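Local atomic coordinates of periplasmic solute binding protein (PDB entry 4RY1), a protein that probably captures a sugar or related solute in the periplasm and delivers it to an ABC-type transporter. Residues T137-K149 with G207-P219. Sequence-based numbering, arbitrary orientation.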
# COMPACT_ATOMS: atom_id res chain seq x y z
N THR A 137 -7.42 21.47 -1.02
CA THR A 137 -8.66 21.11 -0.29
C THR A 137 -9.55 20.23 -1.12
O THR A 137 -9.38 20.14 -2.35
CB THR A 137 -9.49 22.34 0.04
OG1 THR A 137 -9.91 22.95 -1.19
CG2 THR A 137 -8.68 23.30 0.87
N TRP A 138 -10.49 19.57 -0.46
CA TRP A 138 -11.38 18.70 -1.18
C TRP A 138 -12.20 19.52 -2.20
O TRP A 138 -12.44 19.08 -3.32
CB TRP A 138 -12.24 17.89 -0.22
CG TRP A 138 -11.41 17.05 0.66
CD1 TRP A 138 -11.05 17.32 1.95
CD2 TRP A 138 -10.78 15.79 0.32
NE1 TRP A 138 -10.26 16.31 2.43
CE2 TRP A 138 -10.08 15.36 1.46
CE3 TRP A 138 -10.75 15.00 -0.83
CZ2 TRP A 138 -9.36 14.17 1.49
CZ3 TRP A 138 -10.04 13.81 -0.80
CH2 TRP A 138 -9.35 13.42 0.34
N ASP A 139 -12.54 20.76 -1.85
CA ASP A 139 -13.23 21.66 -2.79
C ASP A 139 -12.53 21.84 -4.08
O ASP A 139 -13.14 21.79 -5.14
CB ASP A 139 -13.38 23.06 -2.21
CG ASP A 139 -14.50 23.15 -1.31
OD1 ASP A 139 -15.25 22.14 -1.26
OD2 ASP A 139 -14.64 24.20 -0.65
N GLU A 140 -11.23 22.13 -3.97
CA GLU A 140 -10.42 22.35 -5.15
C GLU A 140 -10.36 21.07 -5.96
O GLU A 140 -10.33 21.14 -7.17
CB GLU A 140 -9.03 22.87 -4.80
CG GLU A 140 -9.11 24.23 -4.09
CD GLU A 140 -7.80 24.76 -3.51
OE1 GLU A 140 -6.75 24.06 -3.54
OE2 GLU A 140 -7.84 25.90 -2.99
N LEU A 141 -10.32 19.91 -5.30
CA LEU A 141 -10.27 18.65 -6.05
C LEU A 141 -11.54 18.50 -6.89
O LEU A 141 -11.46 18.27 -8.09
CB LEU A 141 -10.06 17.46 -5.11
CG LEU A 141 -10.04 16.11 -5.86
CD1 LEU A 141 -8.86 16.02 -6.82
CD2 LEU A 141 -10.02 14.96 -4.87
N PHE A 142 -12.70 18.64 -6.25
CA PHE A 142 -13.99 18.49 -6.95
C PHE A 142 -14.13 19.51 -8.06
O PHE A 142 -14.63 19.20 -9.14
CB PHE A 142 -15.18 18.57 -5.99
CG PHE A 142 -15.25 17.40 -5.05
CD1 PHE A 142 -15.43 16.12 -5.54
CD2 PHE A 142 -15.15 17.58 -3.67
CE1 PHE A 142 -15.49 15.03 -4.69
CE2 PHE A 142 -15.21 16.50 -2.82
CZ PHE A 142 -15.38 15.22 -3.33
N ALA A 143 -13.66 20.73 -7.80
CA ALA A 143 -13.77 21.81 -8.77
C ALA A 143 -12.85 21.61 -10.00
O ALA A 143 -13.14 22.10 -11.08
CB ALA A 143 -13.51 23.16 -8.09
N ALA A 144 -11.75 20.86 -9.84
CA ALA A 144 -10.85 20.53 -10.95
C ALA A 144 -11.48 19.67 -12.04
O ALA A 144 -11.14 19.80 -13.23
CB ALA A 144 -9.61 19.81 -10.45
N GLY A 145 -12.37 18.77 -11.63
CA GLY A 145 -13.01 17.81 -12.56
C GLY A 145 -13.70 18.47 -13.76
O GLY A 145 -13.40 18.14 -14.92
N PRO A 146 -14.65 19.39 -13.51
CA PRO A 146 -15.35 20.03 -14.63
C PRO A 146 -14.44 20.83 -15.52
O PRO A 146 -14.68 20.94 -16.73
CB PRO A 146 -16.32 20.97 -13.93
CG PRO A 146 -16.61 20.27 -12.64
CD PRO A 146 -15.29 19.71 -12.23
N VAL A 147 -13.40 21.40 -14.94
CA VAL A 147 -12.43 22.16 -15.70
C VAL A 147 -11.65 21.24 -16.67
O VAL A 147 -11.47 21.55 -17.85
CB VAL A 147 -11.48 22.97 -14.81
CG1 VAL A 147 -10.45 23.66 -15.67
CG2 VAL A 147 -12.24 23.99 -13.96
N PHE A 148 -11.17 20.12 -16.15
CA PHE A 148 -10.51 19.12 -17.01
C PHE A 148 -11.41 18.74 -18.20
O PHE A 148 -10.97 18.74 -19.36
CB PHE A 148 -10.18 17.85 -16.22
CG PHE A 148 -8.79 17.83 -15.62
CD1 PHE A 148 -8.35 18.83 -14.75
CD2 PHE A 148 -7.91 16.79 -15.90
CE1 PHE A 148 -7.07 18.79 -14.20
CE2 PHE A 148 -6.63 16.75 -15.36
CZ PHE A 148 -6.20 17.75 -14.51
N LYS A 149 -12.65 18.41 -17.87
CA LYS A 149 -13.65 17.96 -18.84
C LYS A 149 -13.88 19.01 -19.93
O LYS A 149 -13.83 18.72 -21.12
CB LYS A 149 -14.97 17.64 -18.13
CG LYS A 149 -16.00 17.00 -19.04
CD LYS A 149 -17.33 16.81 -18.34
CE LYS A 149 -18.29 16.15 -19.31
NZ LYS A 149 -19.53 15.67 -18.65
N GLY A 207 -21.56 8.78 -0.74
CA GLY A 207 -21.80 10.09 -1.36
C GLY A 207 -20.53 10.76 -1.87
O GLY A 207 -20.52 11.43 -2.88
N PHE A 208 -19.44 10.57 -1.12
CA PHE A 208 -18.11 11.10 -1.47
C PHE A 208 -17.64 10.48 -2.81
O PHE A 208 -17.18 11.19 -3.72
CB PHE A 208 -17.17 10.81 -0.32
CG PHE A 208 -15.72 11.17 -0.57
CD1 PHE A 208 -15.24 12.44 -0.33
CD2 PHE A 208 -14.82 10.20 -1.01
CE1 PHE A 208 -13.91 12.76 -0.53
CE2 PHE A 208 -13.49 10.52 -1.21
CZ PHE A 208 -13.03 11.79 -0.98
N TYR A 209 -17.79 9.16 -2.93
CA TYR A 209 -17.53 8.47 -4.20
C TYR A 209 -18.39 9.03 -5.36
O TYR A 209 -17.89 9.37 -6.44
CB TYR A 209 -17.75 6.96 -4.07
CG TYR A 209 -17.52 6.29 -5.41
CD1 TYR A 209 -16.23 6.02 -5.85
CD2 TYR A 209 -18.57 5.98 -6.25
CE1 TYR A 209 -16.01 5.44 -7.08
CE2 TYR A 209 -18.36 5.41 -7.48
CZ TYR A 209 -17.07 5.13 -7.90
OH TYR A 209 -16.87 4.57 -9.14
N LYS A 210 -19.69 9.15 -5.11
CA LYS A 210 -20.63 9.58 -6.13
C LYS A 210 -20.23 10.98 -6.58
O LYS A 210 -20.26 11.31 -7.76
CB LYS A 210 -22.05 9.50 -5.57
CG LYS A 210 -23.16 9.56 -6.62
CD LYS A 210 -24.50 9.92 -6.00
CE LYS A 210 -25.64 9.81 -7.00
NZ LYS A 210 -25.63 10.85 -8.07
N LYS A 211 -19.82 11.81 -5.63
CA LYS A 211 -19.35 13.16 -5.96
C LYS A 211 -18.09 13.17 -6.83
O LYS A 211 -17.96 13.97 -7.73
CB LYS A 211 -19.11 14.01 -4.71
CG LYS A 211 -18.99 15.49 -5.07
CD LYS A 211 -19.01 16.37 -3.84
CE LYS A 211 -18.98 17.84 -4.22
NZ LYS A 211 -18.95 18.71 -3.01
N LEU A 212 -17.15 12.28 -6.54
CA LEU A 212 -15.94 12.19 -7.35
C LEU A 212 -16.30 11.88 -8.81
O LEU A 212 -15.76 12.48 -9.73
CB LEU A 212 -15.01 11.12 -6.78
CG LEU A 212 -14.32 11.44 -5.44
CD1 LEU A 212 -13.66 10.19 -4.89
CD2 LEU A 212 -13.28 12.53 -5.60
N VAL A 213 -17.22 10.93 -8.98
CA VAL A 213 -17.68 10.54 -10.31
C VAL A 213 -18.49 11.66 -10.99
O VAL A 213 -18.18 12.08 -12.12
CB VAL A 213 -18.48 9.24 -10.27
CG1 VAL A 213 -19.13 8.98 -11.62
CG2 VAL A 213 -17.55 8.09 -9.93
N ASP A 214 -19.52 12.14 -10.30
CA ASP A 214 -20.41 13.17 -10.86
C ASP A 214 -19.64 14.46 -11.24
O ASP A 214 -19.98 15.13 -12.22
CB ASP A 214 -21.54 13.49 -9.88
CG ASP A 214 -22.55 12.35 -9.73
OD1 ASP A 214 -22.55 11.39 -10.53
OD2 ASP A 214 -23.37 12.44 -8.79
N SER A 215 -18.61 14.78 -10.46
CA SER A 215 -17.73 15.94 -10.71
C SER A 215 -16.61 15.75 -11.76
O SER A 215 -15.83 16.66 -12.00
CB SER A 215 -17.06 16.43 -9.41
OG SER A 215 -18.00 16.80 -8.42
N HIS A 216 -16.54 14.56 -12.37
CA HIS A 216 -15.48 14.23 -13.33
C HIS A 216 -14.08 14.29 -12.71
O HIS A 216 -13.10 14.61 -13.38
CB HIS A 216 -15.55 15.13 -14.59
CG HIS A 216 -15.04 14.48 -15.85
ND1 HIS A 216 -13.74 14.60 -16.29
CD2 HIS A 216 -15.68 13.73 -16.78
CE1 HIS A 216 -13.60 13.94 -17.43
NE2 HIS A 216 -14.76 13.40 -17.74
N VAL A 217 -13.98 13.97 -11.42
CA VAL A 217 -12.65 13.86 -10.80
C VAL A 217 -12.00 12.53 -11.15
O VAL A 217 -10.83 12.47 -11.50
CB VAL A 217 -12.70 14.05 -9.27
CG1 VAL A 217 -11.30 13.89 -8.68
CG2 VAL A 217 -13.20 15.45 -8.95
N ILE A 218 -12.78 11.46 -11.02
CA ILE A 218 -12.36 10.12 -11.41
C ILE A 218 -13.33 9.54 -12.42
O ILE A 218 -14.50 9.89 -12.43
CB ILE A 218 -12.29 9.15 -10.20
CG1 ILE A 218 -13.68 8.82 -9.65
CG2 ILE A 218 -11.34 9.69 -9.12
CD1 ILE A 218 -13.65 7.87 -8.48
N PRO A 219 -12.86 8.62 -13.28
CA PRO A 219 -13.81 7.88 -14.10
C PRO A 219 -14.60 6.87 -13.29
O PRO A 219 -14.17 6.45 -12.23
CB PRO A 219 -12.93 7.12 -15.09
CG PRO A 219 -11.57 7.73 -14.97
CD PRO A 219 -11.49 8.17 -13.53
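Phe142 holds CG anti to its carbonyl carbon (chi1 -68°), while Lys211 points CG opposite its backbone N (chi1 -165°) and stays extended from there, which carries its methylenes across one face of the Phe142 ring. Lys211 CD sits over the ring centre, 3.7 Å from the Phe142 centroid, and the ammonium beyond it adds an off-centre cation-pi contact. Along the same ring, Leu212 CD2 comes to 3.5 Å from Phe142 CE1. The edge of Phe142 is turned toward the face of Phe208, whose own edge meets the face of Trp138; the two offset edge-to-face pairs make an aromatic cluster, extended by Tyr178, and Gln181 takes the indole NE1 of Trp138. This is helix-on-helix packing within the periplasmic binding protein fold: the axes of the segments 138-149 and 207-214 approach to 9.5 Å at 31°, running in roughly the same direction. Helix 207-214 closes in a Schellman motif at His216, and this turn packs against Gly145, whose CA comes 3.1 Å from Ser215 O in a CA-H...O contact. Ser215 OG bonds back to Lys211 O, on the opposite face of that carbonyl from Ser215 N. Beside the glycine, Val217 CG1 packs 3.7 Å from Leu141 CD1. One helical turn beyond Gly145, Lys149 CB rests over one face of the His216 imidazole, which also stacks with Tyr157.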